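Local coordinates for nodulation protein S (PDB 3OFK), which is an S-adenosylmethionine-dependent N-methyltransferase that probably takes part in the synthesis of the nodulation (Nod) factor, a lipochitooligosaccharide, at residues 17-26 with 81-89; 39-47 with 64-72. All blocks are in the same frame, centred on the assembly; numbering follows the deposited sequence.

Contact 1 (17-26 with 81-89); sequences LERELANDDP and VMPRAIGRA. With SAH (S-adenosyl-L-homocysteine), chain E.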
loop_
_atom_site.group_PDB
_atom_site.type_symbol
_atom_site.label_atom_id
_atom_site.label_comp_id
_atom_site.label_asym_id
_atom_site.label_seq_id
_atom_site.Cartn_x
_atom_site.Cartn_y
_atom_site.Cartn_z
ATOM N N LEU A 17 -3.103 -12.188 7.781
ATOM C CA LEU A 17 -3.667 -11.759 6.515
ATOM C C LEU A 17 -4.947 -12.550 6.159
ATOM O O LEU A 17 -5.987 -11.949 5.849
ATOM C CB LEU A 17 -2.593 -11.924 5.429
ATOM C CG LEU A 17 -1.760 -10.700 5.039
ATOM C CD1 LEU A 17 -1.586 -9.677 6.136
ATOM C CD2 LEU A 17 -0.408 -11.042 4.395
ATOM N N GLU A 18 -4.838 -13.877 6.206
ATOM C CA GLU A 18 -5.920 -14.823 5.868
ATOM C C GLU A 18 -7.160 -14.579 6.751
ATOM O O GLU A 18 -8.310 -14.682 6.321
ATOM C CB GLU A 18 -5.393 -16.260 6.067
ATOM C CG GLU A 18 -6.408 -17.393 5.929
ATOM C CD GLU A 18 -5.850 -18.762 6.376
ATOM O OE1 GLU A 18 -5.286 -18.873 7.498
ATOM O OE2 GLU A 18 -5.987 -19.734 5.599
ATOM N N ARG A 19 -6.902 -14.236 7.990
ATOM C CA ARG A 19 -7.989 -13.946 8.920
ATOM C C ARG A 19 -8.708 -12.646 8.566
ATOM O O ARG A 19 -9.946 -12.614 8.531
ATOM C CB ARG A 19 -7.455 -13.891 10.331
ATOM C CG ARG A 19 -7.142 -15.278 10.885
ATOM C CD ARG A 19 -8.392 -15.992 11.412
ATOM N NE ARG A 19 -8.062 -16.928 12.502
ATOM C CZ ARG A 19 -7.898 -16.592 13.787
ATOM N NH1 ARG A 19 -8.032 -15.329 14.192
ATOM N NH2 ARG A 19 -7.596 -17.531 14.684
ATOM N N GLU A 20 -7.950 -11.586 8.301
ATOM C CA GLU A 20 -8.566 -10.300 7.927
ATOM C C GLU A 20 -9.309 -10.408 6.610
ATOM O O GLU A 20 -10.368 -9.801 6.441
ATOM C CB GLU A 20 -7.547 -9.159 7.823
ATOM C CG GLU A 20 -7.279 -8.407 9.090
ATOM C CD GLU A 20 -8.450 -7.594 9.624
ATOM O OE1 GLU A 20 -9.471 -7.368 8.928
ATOM O OE2 GLU A 20 -8.338 -7.171 10.783
ATOM N N LEU A 21 -8.763 -11.188 5.682
ATOM C CA LEU A 21 -9.382 -11.355 4.350
ATOM C C LEU A 21 -10.669 -12.215 4.355
ATOM O O LEU A 21 -11.386 -12.256 3.351
ATOM C CB LEU A 21 -8.358 -11.907 3.361
ATOM C CG LEU A 21 -7.268 -10.885 2.969
ATOM C CD1 LEU A 21 -6.075 -11.591 2.437
ATOM C CD2 LEU A 21 -7.803 -9.788 1.986
ATOM N N ALA A 22 -10.942 -12.889 5.468
ATOM C CA ALA A 22 -12.157 -13.674 5.672
ATOM C C ALA A 22 -13.254 -12.871 6.376
ATOM O O ALA A 22 -14.394 -13.319 6.446
ATOM C CB ALA A 22 -11.844 -14.916 6.459
ATOM N N ASN A 23 -12.900 -11.695 6.896
ATOM C CA ASN A 23 -13.881 -10.741 7.424
ATOM C C ASN A 23 -14.704 -10.176 6.267
ATOM O O ASN A 23 -14.165 -9.982 5.182
ATOM C CB ASN A 23 -13.178 -9.580 8.182
ATOM C CG ASN A 23 -12.581 -10.024 9.536
ATOM O OD1 ASN A 23 -13.053 -10.986 10.142
ATOM N ND2 ASN A 23 -11.534 -9.327 9.993
ATOM N N ASP A 24 -15.994 -9.920 6.511
ATOM C CA ASP A 24 -16.857 -9.172 5.585
ATOM C C ASP A 24 -16.169 -7.893 5.078
ATOM O O ASP A 24 -16.175 -7.623 3.878
ATOM C CB ASP A 24 -18.203 -8.777 6.219
ATOM C CG ASP A 24 -19.093 -9.995 6.603
ATOM O OD1 ASP A 24 -18.680 -11.149 6.370
ATOM O OD2 ASP A 24 -20.211 -9.802 7.168
ATOM N N ASP A 25 -15.576 -7.120 5.988
ATOM C CA ASP A 25 -14.893 -5.859 5.628
ATOM C C ASP A 25 -13.457 -5.950 6.140
ATOM O O ASP A 25 -13.181 -5.610 7.297
ATOM C CB ASP A 25 -15.651 -4.680 6.257
ATOM C CG ASP A 25 -15.064 -3.307 5.901
ATOM O OD1 ASP A 25 -14.356 -3.155 4.883
ATOM O OD2 ASP A 25 -15.344 -2.354 6.664
ATOM N N PRO A 26 -12.534 -6.451 5.299
ATOM C CA PRO A 26 -11.154 -6.605 5.769
ATOM C C PRO A 26 -10.544 -5.295 6.198
ATOM O O PRO A 26 -10.643 -4.302 5.470
ATOM C CB PRO A 26 -10.435 -7.172 4.547
ATOM C CG PRO A 26 -11.507 -7.962 3.849
ATOM C CD PRO A 26 -12.712 -7.049 3.961
ATOM N N VAL A 81 0.312 -10.756 -1.843
ATOM C CA VAL A 81 0.877 -12.010 -1.416
ATOM C C VAL A 81 -0.210 -13.056 -1.152
ATOM O O VAL A 81 0.059 -14.249 -1.163
ATOM C CB VAL A 81 1.709 -11.799 -0.155
ATOM C CG1 VAL A 81 0.798 -11.650 1.071
ATOM C CG2 VAL A 81 2.666 -12.941 0.018
ATOM N N MET A 82 -1.448 -12.604 -0.944
ATOM C CA MET A 82 -2.568 -13.487 -0.647
ATOM C C MET A 82 -3.507 -13.735 -1.824
ATOM O O MET A 82 -4.242 -12.828 -2.222
ATOM C CB MET A 82 -3.389 -12.903 0.502
ATOM C CG MET A 82 -2.577 -12.672 1.805
ATOM S SD MET A 82 -1.753 -14.154 2.411
ATOM C CE MET A 82 -3.142 -15.089 3.014
ATOM N N PRO A 83 -3.533 -14.973 -2.357
ATOM C CA PRO A 83 -4.571 -15.229 -3.370
ATOM C C PRO A 83 -5.999 -14.785 -3.013
ATOM O O PRO A 83 -6.702 -14.295 -3.894
ATOM C CB PRO A 83 -4.506 -16.742 -3.564
ATOM C CG PRO A 83 -3.078 -17.092 -3.223
ATOM C CD PRO A 83 -2.700 -16.166 -2.106
ATOM N N ARG A 84 -6.445 -14.967 -1.757
ATOM C CA ARG A 84 -7.779 -14.495 -1.342
ATOM C C ARG A 84 -7.973 -12.978 -1.576
ATOM O O ARG A 84 -9.094 -12.558 -1.904
ATOM C CB ARG A 84 -8.103 -14.899 0.118
ATOM C CG ARG A 84 -9.500 -14.463 0.649
ATOM C CD ARG A 84 -10.629 -15.397 0.261
ATOM N NE ARG A 84 -11.612 -14.837 -0.685
ATOM C CZ ARG A 84 -11.821 -15.242 -1.951
ATOM N NH1 ARG A 84 -11.104 -16.220 -2.526
ATOM N NH2 ARG A 84 -12.770 -14.651 -2.669
ATOM N N ALA A 85 -6.896 -12.172 -1.491
ATOM C CA ALA A 85 -6.989 -10.730 -1.749
ATOM C C ALA A 85 -7.260 -10.460 -3.249
ATOM O O ALA A 85 -8.160 -9.694 -3.603
ATOM C CB ALA A 85 -5.738 -10.000 -1.285
ATOM N N ILE A 86 -6.501 -11.141 -4.108
ATOM C CA ILE A 86 -6.730 -11.054 -5.562
ATOM C C ILE A 86 -8.188 -11.461 -5.877
ATOM O O ILE A 86 -8.882 -10.759 -6.607
ATOM C CB ILE A 86 -5.755 -11.968 -6.362
ATOM C CG1 ILE A 86 -4.272 -11.699 -5.990
ATOM C CG2 ILE A 86 -6.024 -11.894 -7.862
ATOM C CD1 ILE A 86 -3.845 -10.283 -6.058
ATOM N N GLY A 87 -8.675 -12.542 -5.294
ATOM C CA GLY A 87 -10.000 -13.038 -5.615
ATOM C C GLY A 87 -11.111 -12.047 -5.279
ATOM O O GLY A 87 -12.006 -11.787 -6.103
ATOM N N ARG A 88 -11.071 -11.535 -4.053
ATOM C CA ARG A 88 -12.059 -10.530 -3.582
ATOM C C ARG A 88 -11.993 -9.204 -4.378
ATOM O O ARG A 88 -13.043 -8.660 -4.786
ATOM C CB ARG A 88 -11.872 -10.305 -2.083
ATOM C CG ARG A 88 -12.331 -11.491 -1.236
ATOM C CD ARG A 88 -12.417 -11.133 0.224
ATOM N NE ARG A 88 -13.549 -10.229 0.479
ATOM C CZ ARG A 88 -14.057 -9.962 1.677
ATOM N NH1 ARG A 88 -13.575 -10.552 2.779
ATOM N NH2 ARG A 88 -15.098 -9.131 1.763
ATOM N N ALA A 89 -10.771 -8.717 -4.637
ATOM C CA ALA A 89 -10.572 -7.430 -5.265
ATOM C C ALA A 89 -10.988 -7.484 -6.726
ATOM O O ALA A 89 -11.667 -6.557 -7.199
ATOM C CB ALA A 89 -9.115 -6.938 -5.121
HETATM N N SAH E . -3.118 -0.903 0.176
HETATM C CA SAH E . -4.484 -1.128 0.636
HETATM C CB SAH E . -4.561 -2.446 1.402
HETATM C CG SAH E . -3.825 -2.581 2.726
HETATM S SD SAH E . -4.177 -4.118 3.648
HETATM C C SAH E . -5.051 0.017 1.490
HETATM O O SAH E . -4.317 0.892 1.954
HETATM O OXT SAH E . -6.256 0.081 1.725
HETATM C "C5'" SAH E . -2.591 -4.929 3.258
HETATM C "C4'" SAH E . -2.520 -5.810 2.026
HETATM O "O4'" SAH E . -1.151 -6.124 1.775
HETATM C "C3'" SAH E . -3.268 -7.136 2.157
HETATM O "O3'" SAH E . -4.006 -7.397 0.955
HETATM C "C2'" SAH E . -2.130 -8.150 2.354
HETATM O "O2'" SAH E . -2.466 -9.432 1.883
HETATM C "C1'" SAH E . -1.045 -7.516 1.528
HETATM N N9 SAH E . 0.356 -7.923 1.781
HETATM C C8 SAH E . 0.953 -8.160 2.993
HETATM N N7 SAH E . 2.252 -8.455 2.770
HETATM C C5 SAH E . 2.498 -8.406 1.449
HETATM C C6 SAH E . 3.691 -8.585 0.749
HETATM N N6 SAH E . 4.808 -8.964 1.432
HETATM N N1 SAH E . 3.660 -8.465 -0.619
HETATM C C2 SAH E . 2.475 -8.117 -1.259
HETATM N N3 SAH E . 1.304 -7.912 -0.536
HETATM C C4 SAH E . 1.320 -8.037 0.810
#
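Leu17 lays its CD2 methyl against Val81, 3.6 Å from CG1, and both stand on the same side of the S-adenosyl-L-homocysteine adenine, Leu17 CD2 at its rim, 3.5 Å from SAH C8. Val81 CB sits over the six-membered ring and its CG1 near the bond the two rings share. Compact, branched apolar groups suit a flat base that needs cover. Met82 fills the next space. Its chain is bent at chi2 (-56°) and chi3 (-72°), which folds SD past Leu17 CB and brings CE to the backbone of Glu18; Met82 CG lies 3.2 Å from SAH O2'. Leu21 then straddles the start of helix 83-92, with CD1 3.6 Å from Met82 CB and CD2 3.9 Å from Ala85 CB. The small methyl of Ala85 lets both Leu21 and the ribose O3' come close.

Farther along, the contact turns polar. Arg88 reaches across with a guanidinium whose edge collects three backbone carbonyls: NH1 donates to Leu21 O (2.8 Å) and to Asn23 O, and NH2 to Asp24 O (2.8 Å). All three acceptors lie near the guanidinium plane, which holds the group from turning, and Pro26 CG rests over one face, 3.5 Å from Arg88 NH1. A leucine here would probably leave these three carbonyls without their shared donor and the turn at 21-24 freer to move. The two helical segments run nearly parallel, at 22°. Met82, the N-cap residue of its helix, donates its backbone N to Asp80, whose carboxylate also binds SAH. This is the adenosine end of the cofactor site of a Rossmann-like methyltransferase, where the second strand's acidic residue meets the ligand and an N-terminal helix closes over it.

Contact 2 (39-47 with 64-72); sequences HTQLLRLSL and AFTEKLAPH. With SAH (S-adenosyl-L-homocysteine), chain E.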
loop_
_atom_site.group_PDB
_atom_site.type_symbol
_atom_site.label_atom_id
_atom_site.label_comp_id
_atom_site.label_asym_id
_atom_site.label_seq_id
_atom_site.Cartn_x
_atom_site.Cartn_y
_atom_site.Cartn_z
ATOM N N HIS A 39 -7.905 6.851 2.428
ATOM C CA HIS A 39 -8.073 6.598 1.023
ATOM C C HIS A 39 -8.270 7.846 0.189
ATOM O O HIS A 39 -7.781 7.912 -0.935
ATOM C CB HIS A 39 -9.255 5.658 0.805
ATOM C CG HIS A 39 -8.925 4.217 0.993
ATOM N ND1 HIS A 39 -9.785 3.206 0.615
ATOM C CD2 HIS A 39 -7.807 3.610 1.451
ATOM C CE1 HIS A 39 -9.228 2.039 0.878
ATOM N NE2 HIS A 39 -8.020 2.257 1.366
ATOM N N THR A 40 -9.006 8.816 0.722
ATOM C CA THR A 40 -9.168 10.115 0.060
ATOM C C THR A 40 -7.798 10.768 -0.123
ATOM O O THR A 40 -7.467 11.193 -1.234
ATOM C CB THR A 40 -10.155 11.035 0.824
ATOM O OG1 THR A 40 -11.445 10.403 0.881
ATOM C CG2 THR A 40 -10.286 12.384 0.141
ATOM N N GLN A 41 -6.987 10.790 0.947
ATOM C CA GLN A 41 -5.623 11.325 0.850
ATOM C C GLN A 41 -4.732 10.526 -0.083
ATOM O O GLN A 41 -4.003 11.066 -0.906
ATOM C CB GLN A 41 -4.950 11.391 2.235
ATOM C CG GLN A 41 -5.535 12.448 3.184
ATOM C CD GLN A 41 -5.659 13.812 2.556
ATOM O OE1 GLN A 41 -4.802 14.229 1.769
ATOM N NE2 GLN A 41 -6.735 14.529 2.903
ATOM N N LEU A 42 -4.779 9.228 0.062
ATOM C CA LEU A 42 -4.026 8.355 -0.830
ATOM C C LEU A 42 -4.393 8.600 -2.328
ATOM O O LEU A 42 -3.502 8.728 -3.169
ATOM C CB LEU A 42 -4.237 6.891 -0.404
ATOM C CG LEU A 42 -3.164 5.897 -0.812
ATOM C CD1 LEU A 42 -1.904 6.093 0.042
ATOM C CD2 LEU A 42 -3.669 4.482 -0.708
ATOM N N LEU A 43 -5.690 8.701 -2.648
ATOM C CA LEU A 43 -6.113 8.984 -4.025
ATOM C C LEU A 43 -5.738 10.415 -4.440
ATOM O O LEU A 43 -5.300 10.597 -5.558
ATOM C CB LEU A 43 -7.615 8.733 -4.255
ATOM C CG LEU A 43 -8.111 8.771 -5.715
ATOM C CD1 LEU A 43 -7.454 7.708 -6.585
ATOM C CD2 LEU A 43 -9.593 8.597 -5.795
ATOM N N ARG A 44 -5.867 11.403 -3.540
ATOM C CA ARG A 44 -5.509 12.785 -3.877
ATOM C C ARG A 44 -4.047 12.833 -4.294
ATOM O O ARG A 44 -3.706 13.435 -5.316
ATOM C CB ARG A 44 -5.747 13.772 -2.710
ATOM C CG ARG A 44 -5.284 15.205 -3.002
ATOM C CD ARG A 44 -5.497 16.144 -1.814
ATOM N NE ARG A 44 -4.695 15.760 -0.648
ATOM C CZ ARG A 44 -3.404 16.053 -0.479
ATOM N NH1 ARG A 44 -2.739 16.729 -1.405
ATOM N NH2 ARG A 44 -2.765 15.660 0.624
ATOM N N LEU A 45 -3.189 12.186 -3.506
ATOM C CA LEU A 45 -1.774 12.112 -3.839
ATOM C C LEU A 45 -1.556 11.377 -5.164
ATOM O O LEU A 45 -0.696 11.763 -5.934
ATOM C CB LEU A 45 -0.967 11.439 -2.702
ATOM C CG LEU A 45 -0.894 12.160 -1.336
ATOM C CD1 LEU A 45 -0.121 11.363 -0.260
ATOM C CD2 LEU A 45 -0.314 13.528 -1.510
ATOM N N SER A 46 -2.294 10.293 -5.400
ATOM C CA SER A 46 -2.097 9.464 -6.601
ATOM C C SER A 46 -2.468 10.239 -7.871
ATOM O O SER A 46 -1.825 10.070 -8.925
ATOM C CB SER A 46 -2.925 8.174 -6.519
ATOM O OG SER A 46 -2.659 7.416 -5.336
ATOM N N LEU A 47 -3.478 11.116 -7.746
ATOM C CA LEU A 47 -4.014 11.858 -8.891
ATOM C C LEU A 47 -3.348 13.210 -9.060
ATOM O O LEU A 47 -3.692 13.930 -9.999
ATOM C CB LEU A 47 -5.544 12.053 -8.772
ATOM C CG LEU A 47 -6.416 10.790 -8.841
ATOM C CD1 LEU A 47 -7.933 11.147 -8.812
ATOM C CD2 LEU A 47 -6.084 9.948 -10.089
ATOM N N ALA A 64 -10.975 -2.157 -2.073
ATOM C CA ALA A 64 -11.590 -0.839 -1.798
ATOM C C ALA A 64 -10.824 0.296 -2.476
ATOM O O ALA A 64 -11.455 1.171 -3.102
ATOM C CB ALA A 64 -11.763 -0.575 -0.315
ATOM N N PHE A 65 -9.491 0.293 -2.382
ATOM C CA PHE A 65 -8.692 1.329 -3.029
ATOM C C PHE A 65 -8.484 1.063 -4.519
ATOM O O PHE A 65 -8.514 2.002 -5.312
ATOM C CB PHE A 65 -7.350 1.600 -2.325
ATOM C CG PHE A 65 -6.674 2.841 -2.839
ATOM C CD1 PHE A 65 -7.069 4.092 -2.377
ATOM C CD2 PHE A 65 -5.723 2.771 -3.826
ATOM C CE1 PHE A 65 -6.502 5.259 -2.879
ATOM C CE2 PHE A 65 -5.130 3.913 -4.322
ATOM C CZ PHE A 65 -5.547 5.187 -3.833
ATOM N N THR A 66 -8.315 -0.204 -4.899
ATOM C CA THR A 66 -8.189 -0.606 -6.287
ATOM C C THR A 66 -9.346 0.005 -7.099
ATOM O O THR A 66 -9.121 0.608 -8.158
ATOM C CB THR A 66 -8.226 -2.137 -6.432
ATOM O OG1 THR A 66 -7.523 -2.750 -5.353
ATOM C CG2 THR A 66 -7.641 -2.590 -7.787
ATOM N N GLU A 67 -10.553 -0.102 -6.540
ATOM C CA GLU A 67 -11.792 0.385 -7.151
ATOM C C GLU A 67 -11.809 1.894 -7.381
ATOM O O GLU A 67 -12.431 2.377 -8.332
ATOM C CB GLU A 67 -12.977 -0.017 -6.260
ATOM C CG GLU A 67 -14.323 0.530 -6.730
ATOM C CD GLU A 67 -15.514 -0.238 -6.207
ATOM O OE1 GLU A 67 -15.558 -0.479 -4.968
ATOM O OE2 GLU A 67 -16.384 -0.613 -7.054
ATOM N N LYS A 68 -11.154 2.619 -6.481
ATOM C CA LYS A 68 -11.052 4.078 -6.557
ATOM C C LYS A 68 -9.949 4.497 -7.522
ATOM O O LYS A 68 -10.066 5.476 -8.233
ATOM C CB LYS A 68 -10.788 4.623 -5.151
ATOM C CG LYS A 68 -11.957 4.361 -4.184
ATOM C CD LYS A 68 -11.640 4.733 -2.737
ATOM C CE LYS A 68 -12.643 4.073 -1.803
ATOM N NZ LYS A 68 -12.301 4.235 -0.375
ATOM N N LEU A 69 -8.896 3.700 -7.587
ATOM C CA LEU A 69 -7.748 3.975 -8.441
ATOM C C LEU A 69 -7.953 3.598 -9.905
ATOM O O LEU A 69 -7.509 4.336 -10.794
ATOM C CB LEU A 69 -6.534 3.228 -7.892
ATOM C CG LEU A 69 -5.147 3.590 -8.443
ATOM C CD1 LEU A 69 -4.777 5.043 -8.098
ATOM C CD2 LEU A 69 -4.112 2.590 -7.883
ATOM N N ALA A 70 -8.650 2.482 -10.161
ATOM C CA ALA A 70 -8.741 1.895 -11.516
ATOM C C ALA A 70 -9.176 2.853 -12.622
ATOM O O ALA A 70 -8.548 2.872 -13.687
ATOM C CB ALA A 70 -9.639 0.574 -11.554
ATOM N N PRO A 71 -10.246 3.657 -12.393
ATOM C CA PRO A 71 -10.724 4.498 -13.476
ATOM C C PRO A 71 -9.754 5.581 -13.930
ATOM O O PRO A 71 -9.992 6.218 -14.950
ATOM C CB PRO A 71 -11.977 5.149 -12.903
ATOM C CG PRO A 71 -12.259 4.449 -11.604
ATOM C CD PRO A 71 -11.047 3.805 -11.161
ATOM N N HIS A 72 -8.653 5.758 -13.200
ATOM C CA HIS A 72 -7.707 6.837 -13.445
ATOM C C HIS A 72 -6.361 6.371 -14.015
ATOM O O HIS A 72 -5.464 7.187 -14.221
ATOM C CB HIS A 72 -7.535 7.603 -12.145
ATOM C CG HIS A 72 -8.843 7.984 -11.511
ATOM N ND1 HIS A 72 -9.736 8.856 -12.095
ATOM C CD2 HIS A 72 -9.428 7.558 -10.367
ATOM C CE1 HIS A 72 -10.804 8.964 -11.328
ATOM N NE2 HIS A 72 -10.649 8.173 -10.279
HETATM N N SAH E . -3.118 -0.903 0.176
HETATM C CA SAH E . -4.484 -1.128 0.636
HETATM C CB SAH E . -4.561 -2.446 1.402
HETATM C CG SAH E . -3.825 -2.581 2.726
HETATM S SD SAH E . -4.177 -4.118 3.648
HETATM C C SAH E . -5.051 0.017 1.490
HETATM O O SAH E . -4.317 0.892 1.954
HETATM O OXT SAH E . -6.256 0.081 1.725
HETATM C "C5'" SAH E . -2.591 -4.929 3.258
HETATM C "C4'" SAH E . -2.520 -5.810 2.026
HETATM O "O4'" SAH E . -1.151 -6.124 1.775
HETATM C "C3'" SAH E . -3.268 -7.136 2.157
HETATM O "O3'" SAH E . -4.006 -7.397 0.955
HETATM C "C2'" SAH E . -2.130 -8.150 2.354
HETATM O "O2'" SAH E . -2.466 -9.432 1.883
HETATM C "C1'" SAH E . -1.045 -7.516 1.528
HETATM N N9 SAH E . 0.356 -7.923 1.781
HETATM C C8 SAH E . 0.953 -8.160 2.993
HETATM N N7 SAH E . 2.252 -8.455 2.770
HETATM C C5 SAH E . 2.498 -8.406 1.449
HETATM C C6 SAH E . 3.691 -8.585 0.749
HETATM N N6 SAH E . 4.808 -8.964 1.432
HETATM N N1 SAH E . 3.660 -8.465 -0.619
HETATM C C2 SAH E . 2.475 -8.117 -1.259
HETATM N N3 SAH E . 1.304 -7.912 -0.536
HETATM C C4 SAH E . 1.320 -8.037 0.810
#
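Phe65 can be followed outward through the neighbours from helix 33-46. Its CB sits 3.7 Å above the plane of the His39 imidazole, displaced toward the rim. With CG anti to the backbone N (chi1 -169°), the ring swings toward the other helix: CD1 comes 3.8 Å from His39 CG, so that the phenyl edge faces the imidazole in a T-shaped pair with planes at 68°. CE1 then meets the backbone, near His39 O and Leu43 N, and CZ finishes close to Ser46 OG. Leu42 CD2 covers one phenyl face, 3.6 Å from the ring centroid and almost directly over it. The side chain is thus a knob in a hole made by His39, Leu42, Leu43 and Ser46, a site that a broad, flat, apolar ring fills well.

The two helices belong to the layer on one side of a Rossmann-like sheet. Helix 64-69 is the connection of the beta-alpha-beta crossover from strand 52-58 to strand 73-80, while Leu42 and Ser46 also reach strand 115-121.

His39 uses both ring nitrogens. Lys68, extended beyond CG, brings NZ to His39 ND1 at 2.9 Å, only 1° from the ring plane, while His39 NE2 donates to SAH OXT at 2.8 Å. The lysine bond and the phenyl together probably hold the imidazole turned toward the ligand carboxylate. Ser46 OG turns back to Leu42 O, satisfying a hydroxyl buried beside the aromatic ring. Farther along, Leu43 CD1 touches Leu69 CD1 at 4.1 Å, and Leu47 places CD1 over the centre of one face of the His72 ring, opposite Pro71 CB, with Leu47 CD2 3.4 Å from His72 CB.

Contact 1 and contact 2 work on opposite ends of one ligand: 17-26 with 81-89 borders the adenine and ribose of SAH, whereas 39-47 with 64-72 meets its carboxylate. Their centres are 19 Å apart, and although their nearest atoms come to about 4 Å, they do not touch. In sequence, contact 2 is nested inside the loop closed by contact 1, with helix 33-46 following helix 13-21. Gly59, Ala61 and Ala121 also bind SAH through backbone atoms, and Arg38, Asp80 and Asp105 through side chains. Toward SAH, contact 2 offers a hydrogen bond from His39 and contact 1 mainly apolar cover.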